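Local coordinates for sugar phosphate isomerase/epimerase (Parabacteroides distasonis, PDB 3OBE), which probably acts as an isomerase, perhaps on sugar phosphates, as a member of the xylose isomerase-like TIM-barrel family, at residues 217-222 with 227-232; 246-249 with 255-258. All blocks are in the same frame, centred on the assembly; numbering follows the deposited sequence.

Interaction 1: 217-222 with 227-232; sequences LDVYWA and QDPVEW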
loop_
_atom_site.group_PDB
_atom_site.type_symbol
_atom_site.label_atom_id
_atom_site.label_comp_id
_atom_site.label_asym_id
_atom_site.label_seq_id
_atom_site.Cartn_x
_atom_site.Cartn_y
_atom_site.Cartn_z
ATOM N N LEU A 217 6.407 0.150 -1.633
ATOM C CA LEU A 217 6.947 0.061 -2.980
ATOM C C LEU A 217 6.037 -0.782 -3.836
ATOM O O LEU A 217 5.837 -1.950 -3.559
ATOM C CB LEU A 217 8.338 -0.528 -3.001
ATOM C CG LEU A 217 8.965 -0.656 -4.382
ATOM C CD1 LEU A 217 8.973 0.725 -5.127
ATOM C CD2 LEU A 217 10.295 -1.309 -4.300
ATOM N N ASP A 218 5.495 -0.144 -4.859
ATOM C CA ASP A 218 4.723 -0.888 -5.891
ATOM C C ASP A 218 5.675 -1.452 -6.924
ATOM O O ASP A 218 6.200 -0.730 -7.759
ATOM C CB ASP A 218 3.629 -0.096 -6.559
ATOM C CG ASP A 218 2.594 -1.039 -7.147
ATOM O OD1 ASP A 218 3.014 -1.786 -8.082
ATOM O OD2 ASP A 218 1.437 -1.087 -6.641
ATOM N N VAL A 219 5.969 -2.751 -6.799
ATOM C CA VAL A 219 6.985 -3.339 -7.645
ATOM C C VAL A 219 6.530 -3.349 -9.104
ATOM O O VAL A 219 7.346 -3.195 -10.030
ATOM C CB VAL A 219 7.420 -4.724 -7.143
ATOM C CG1 VAL A 219 8.085 -4.569 -5.792
ATOM C CG2 VAL A 219 6.230 -5.729 -7.115
ATOM N N TYR A 220 5.231 -3.525 -9.333
ATOM C CA TYR A 220 4.701 -3.571 -10.707
ATOM C C TYR A 220 4.752 -2.202 -11.354
ATOM O O TYR A 220 5.218 -2.075 -12.465
ATOM C CB TYR A 220 3.264 -4.046 -10.715
ATOM C CG TYR A 220 2.610 -4.043 -12.054
ATOM C CD1 TYR A 220 2.825 -5.095 -12.988
ATOM C CD2 TYR A 220 1.738 -3.017 -12.423
ATOM C CE1 TYR A 220 2.139 -5.092 -14.229
ATOM C CE2 TYR A 220 1.100 -3.032 -13.646
ATOM C CZ TYR A 220 1.297 -4.059 -14.527
ATOM O OH TYR A 220 0.658 -4.062 -15.730
ATOM N N TRP A 221 4.264 -1.176 -10.666
ATOM C CA TRP A 221 4.231 0.140 -11.310
ATOM C C TRP A 221 5.666 0.690 -11.445
ATOM O O TRP A 221 5.929 1.491 -12.348
ATOM C CB TRP A 221 3.327 1.107 -10.542
ATOM C CG TRP A 221 1.855 0.738 -10.626
ATOM C CD1 TRP A 221 1.035 0.429 -9.572
ATOM C CD2 TRP A 221 1.033 0.625 -11.802
ATOM N NE1 TRP A 221 -0.228 0.166 -10.009
ATOM C CE2 TRP A 221 -0.269 0.271 -11.372
ATOM C CE3 TRP A 221 1.256 0.815 -13.170
ATOM C CZ2 TRP A 221 -1.320 0.061 -12.267
ATOM C CZ3 TRP A 221 0.208 0.606 -14.041
ATOM C CH2 TRP A 221 -1.061 0.227 -13.589
ATOM N N ALA A 222 6.599 0.199 -10.636
ATOM C CA ALA A 222 8.015 0.519 -10.836
ATOM C C ALA A 222 8.522 -0.095 -12.161
ATOM O O ALA A 222 9.077 0.616 -13.013
ATOM C CB ALA A 222 8.851 0.017 -9.663
ATOM N N GLN A 227 11.726 0.777 -14.258
ATOM C CA GLN A 227 12.648 0.644 -13.131
ATOM C C GLN A 227 12.780 -0.812 -12.679
ATOM O O GLN A 227 11.824 -1.592 -12.741
ATOM C CB GLN A 227 12.153 1.459 -11.950
ATOM C CG GLN A 227 11.983 2.945 -12.238
ATOM C CD GLN A 227 13.262 3.586 -12.677
ATOM O OE1 GLN A 227 14.307 3.434 -12.019
ATOM N NE2 GLN A 227 13.231 4.278 -13.813
ATOM N N ASP A 228 13.956 -1.146 -12.165
ATOM C CA ASP A 228 14.172 -2.412 -11.460
ATOM C C ASP A 228 13.812 -2.189 -9.970
ATOM O O ASP A 228 14.550 -1.496 -9.233
ATOM C CB ASP A 228 15.623 -2.823 -11.623
ATOM C CG ASP A 228 15.954 -4.119 -10.923
ATOM O OD1 ASP A 228 15.009 -4.716 -10.416
ATOM O OD2 ASP A 228 17.160 -4.519 -10.911
ATOM N N PRO A 229 12.709 -2.791 -9.504
ATOM C CA PRO A 229 12.365 -2.565 -8.102
ATOM C C PRO A 229 13.411 -3.095 -7.114
ATOM O O PRO A 229 13.583 -2.515 -6.018
ATOM C CB PRO A 229 11.021 -3.283 -7.947
ATOM C CG PRO A 229 10.918 -4.191 -9.101
ATOM C CD PRO A 229 11.709 -3.630 -10.190
ATOM N N VAL A 230 14.158 -4.111 -7.511
ATOM C CA VAL A 230 15.205 -4.655 -6.649
ATOM C C VAL A 230 16.303 -3.607 -6.434
ATOM O O VAL A 230 16.849 -3.479 -5.337
ATOM C CB VAL A 230 15.736 -5.991 -7.166
ATOM C CG1 VAL A 230 16.980 -6.392 -6.406
ATOM C CG2 VAL A 230 14.613 -7.042 -7.040
ATOM N N GLU A 231 16.580 -2.829 -7.479
ATOM C CA GLU A 231 17.581 -1.771 -7.407
ATOM C C GLU A 231 17.145 -0.684 -6.417
ATOM O O GLU A 231 17.965 -0.193 -5.628
ATOM C CB GLU A 231 17.854 -1.165 -8.780
ATOM C CG GLU A 231 19.086 -0.309 -8.786
ATOM C CD GLU A 231 19.412 0.264 -10.175
ATOM O OE1 GLU A 231 18.651 -0.006 -11.135
ATOM O OE2 GLU A 231 20.409 1.011 -10.286
ATOM N N TRP A 232 15.880 -0.290 -6.487
ATOM C CA TRP A 232 15.340 0.679 -5.533
ATOM C C TRP A 232 15.428 0.172 -4.082
ATOM O O TRP A 232 15.857 0.911 -3.200
ATOM C CB TRP A 232 13.942 1.118 -5.919
ATOM C CG TRP A 232 13.979 2.018 -7.077
ATOM C CD1 TRP A 232 14.052 1.662 -8.393
ATOM C CD2 TRP A 232 14.002 3.453 -7.047
ATOM N NE1 TRP A 232 14.095 2.776 -9.185
ATOM C CE2 TRP A 232 14.076 3.892 -8.383
ATOM C CE3 TRP A 232 13.999 4.416 -6.011
ATOM C CZ2 TRP A 232 14.107 5.253 -8.719
ATOM C CZ3 TRP A 232 14.059 5.774 -6.351
ATOM C CH2 TRP A 232 14.091 6.168 -7.675
#

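Interaction 2: 246-249 with 255-258; sequences KDRW and GMMN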
loop_
_atom_site.group_PDB
_atom_site.type_symbol
_atom_site.label_atom_id
_atom_site.label_comp_id
_atom_site.label_asym_id
_atom_site.label_seq_id
_atom_site.Cartn_x
_atom_site.Cartn_y
_atom_site.Cartn_z
ATOM N N LYS A 246 1.865 -6.872 -7.219
ATOM C CA LYS A 246 0.969 -6.673 -8.328
ATOM C C LYS A 246 1.640 -7.202 -9.593
ATOM O O LYS A 246 2.874 -7.224 -9.698
ATOM C CB LYS A 246 0.594 -5.188 -8.486
ATOM C CG LYS A 246 -0.454 -4.996 -9.627
ATOM C CD LYS A 246 -0.914 -3.616 -9.778
ATOM C CE LYS A 246 -1.934 -3.518 -10.884
ATOM N NZ LYS A 246 -1.530 -4.201 -12.165
ATOM N N ASP A 247 0.831 -7.691 -10.517
ATOM C CA ASP A 247 1.307 -8.222 -11.792
ATOM C C ASP A 247 0.296 -7.754 -12.837
ATOM O O ASP A 247 -0.529 -6.897 -12.541
ATOM C CB ASP A 247 1.402 -9.743 -11.673
ATOM C CG ASP A 247 2.373 -10.380 -12.644
ATOM O OD1 ASP A 247 2.561 -9.834 -13.753
ATOM O OD2 ASP A 247 2.907 -11.507 -12.308
ATOM N N ARG A 248 0.313 -8.309 -14.047
ATOM C CA ARG A 248 -0.704 -7.943 -15.040
ATOM C C ARG A 248 -2.098 -8.246 -14.466
ATOM O O ARG A 248 -3.004 -7.424 -14.506
ATOM C CB ARG A 248 -0.483 -8.723 -16.294
ATOM C CG ARG A 248 0.890 -8.455 -16.916
ATOM C CD ARG A 248 0.994 -6.974 -17.357
ATOM N NE ARG A 248 0.375 -6.766 -18.654
ATOM C CZ ARG A 248 0.279 -5.581 -19.251
ATOM N NH1 ARG A 248 0.725 -4.489 -18.652
ATOM N NH2 ARG A 248 -0.287 -5.479 -20.433
ATOM N N TRP A 249 -2.223 -9.438 -13.919
ATOM C CA TRP A 249 -3.469 -9.833 -13.216
ATOM C C TRP A 249 -3.070 -10.807 -12.108
ATOM O O TRP A 249 -2.603 -10.397 -11.035
ATOM C CB TRP A 249 -4.522 -10.331 -14.201
ATOM C CG TRP A 249 -5.916 -10.260 -13.571
ATOM C CD1 TRP A 249 -6.542 -9.126 -13.108
ATOM C CD2 TRP A 249 -6.829 -11.341 -13.354
ATOM N NE1 TRP A 249 -7.778 -9.441 -12.589
ATOM C CE2 TRP A 249 -7.981 -10.792 -12.729
ATOM C CE3 TRP A 249 -6.803 -12.727 -13.625
ATOM C CZ2 TRP A 249 -9.068 -11.582 -12.363
ATOM C CZ3 TRP A 249 -7.885 -13.490 -13.285
ATOM C CH2 TRP A 249 -9.002 -12.918 -12.640
ATOM N N GLY A 255 4.799 -12.659 -18.211
ATOM C CA GLY A 255 6.213 -12.607 -18.537
ATOM C C GLY A 255 6.998 -11.504 -17.845
ATOM O O GLY A 255 8.194 -11.406 -18.063
HETATM N N MSE A 256 6.408 -10.646 -16.986
HETATM C CA MSE A 256 7.055 -9.327 -16.636
HETATM C C MSE A 256 7.983 -9.064 -15.385
HETATM O O MSE A 256 8.940 -8.303 -15.520
HETATM C CB MSE A 256 5.991 -8.210 -16.688
HETATM C CG MSE A 256 5.105 -8.266 -17.918
HETATM SE SE MSE A 256 3.761 -6.832 -17.838
HETATM C CE MSE A 256 5.066 -5.580 -17.336
HETATM N N MSE A 257 7.725 -9.612 -14.191
HETATM C CA MSE A 257 8.066 -9.581 -12.767
HETATM C C MSE A 257 8.906 -10.812 -12.401
HETATM O O MSE A 257 8.585 -11.934 -12.795
HETATM C CB MSE A 257 6.784 -9.516 -11.893
HETATM C CG MSE A 257 5.719 -8.533 -12.356
HETATM SE SE MSE A 257 6.469 -6.774 -12.415
HETATM C CE MSE A 257 7.164 -6.568 -10.602
ATOM N N ASN A 258 9.966 -10.561 -11.640
ATOM C CA ASN A 258 10.797 -11.615 -11.073
ATOM C C ASN A 258 10.536 -11.655 -9.565
ATOM O O ASN A 258 11.259 -11.050 -8.769
ATOM C CB ASN A 258 12.263 -11.345 -11.381
ATOM C CG ASN A 258 13.127 -12.589 -11.110
ATOM O OD1 ASN A 258 12.856 -13.313 -10.151
ATOM N ND2 ASN A 258 14.156 -12.787 -11.889
#

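Interaction 1: 217-222 with 227-232
Pro229 packs against Val219 and Ala222 where the sixth strand of the TIM barrel, 213-218, runs into the short helix 219-224 and the chain turns back into helix 229-235. The proline suits the first turn of its helix, where a backbone N-H is not needed, and its compact ring lays CB and CG against Val219. It crosses the Val219 side chain at about a right angle, Pro229 CB lying 3.9 Å from Val219 CG1, while Pro229 CG rests 3.8 Å from Val219 O. Ala222 CB closes in to 4.3 Å from Pro229 CB, and its small methyl lets the two helices approach. From the strand end, Leu217 CD2 reaches 4.2 Å from the same Pro229 CB. A backbone bond, Gln227 N to Ala222 O at 2.9 Å, ties the second segment to the first.

Gln227 continues from that bond. Gln227 CB sits 3.4 Å from Ala222 O, and Gln227 CG, set anti to the carbonyl carbon and beside the backbone N (chi1 -58°), is still 3.8 Å from Ala222 O. A bend at chi2 (-59°) then carries the amide away from Ala222 to the indole of Trp232, whose NE1 donates to OE1 from 21° off the amide's carbonyl plane; NE2 makes weak hydrogen bonds to Gly225 O and Tyr199 OH. An amide, carrying both acceptor and donors, serves this spot. A leucine here would probably leave the buried indole N-H of Trp232 without its acceptor and Tyr199 OH without its weak amide partner.

Each helix start is capped by an aspartate: Asp218 OD1 accepts from Trp221 N, and Asp228 OD1 from Val230 N. Phe175 meets the Trp232 ring edge-to-face, while Gln227 OE1 lies 2.9 Å from Trp232 NE1 and only 2° out of the indole plane.

Interaction 2: 246-249 with 255-258
Two selenomethionines, Met256 and Met257, meet Arg248 and Asp247 across a pair of irregular segments, with little but side-chain contact joining them. The second segment enters through Gly255, which leads to the first of the two. Met256 has its CB directed toward the first segment, and its side chain crosses that of Arg248 at about a right angle, near the arginine's CG and CD. Both residues were modelled in two conformers, and the very short approach between them is doubtful. Met256 N bonds to Ser254 OG, which also bonds to Asp247 OD1; the serine thus couples the two segments through one hydroxyl.

Met257 comes next and makes the more certain contact. Met257 CG, set beside the backbone N and anti to the carbonyl carbon (chi1 -45°), lies 3.7 Å from Asp247 OD1 and 3.8 Å from Asp247 CG. The two side chains slide past each other in opposite directions, an apolar methylene laid along a carboxylate whose polar needs are met elsewhere: OD2 accepts from Gly252 N, and Asp247 OD1 is also bound by Arg248 N at 2.7 Å, on its anti side. The same Met257 CG stands 4.1 Å from Lys246 O, a carbonyl buried here without a polar partner. Lys246 itself runs out extended and turns only at its last torsion (chi4 -48°), which brings Lys246 NZ 2.9 Å from Asp247 O; NZ also makes a salt bridge with Glu279.

Asn258 ends the segment as N-cap of helix 259-269, its OD1 accepting from Asn261 N, a role suited to a short polar side chain. The whole is a long beta-alpha loop following the seventh strand, 240-245, at the C-terminal mouth of the TIM barrel, where enzymes of this fold carry their active sites.

The two contacts follow the sixth and seventh strands, neighbours in the parallel barrel, and their centres are about 11 Å apart. Tyr220, which takes no part in interaction 1's own packing, links it to interaction 2: Tyr220 OH lies 3.0 Å from Arg248 NH1, a probable hydrogen bond, and its ring receives Lys246 in a cation-pi contact. Val219, packed on Pro229 in interaction 1, also joins them, with Val219 O 3.4 Å from Met257 CE. Asp218 is bonded to His169, and Lys246 is paired with Glu279. These polar groups sit near the C-terminal ends of their strands, where this fold usually places its active site, so they may line the pocket, though no ligand identifies it.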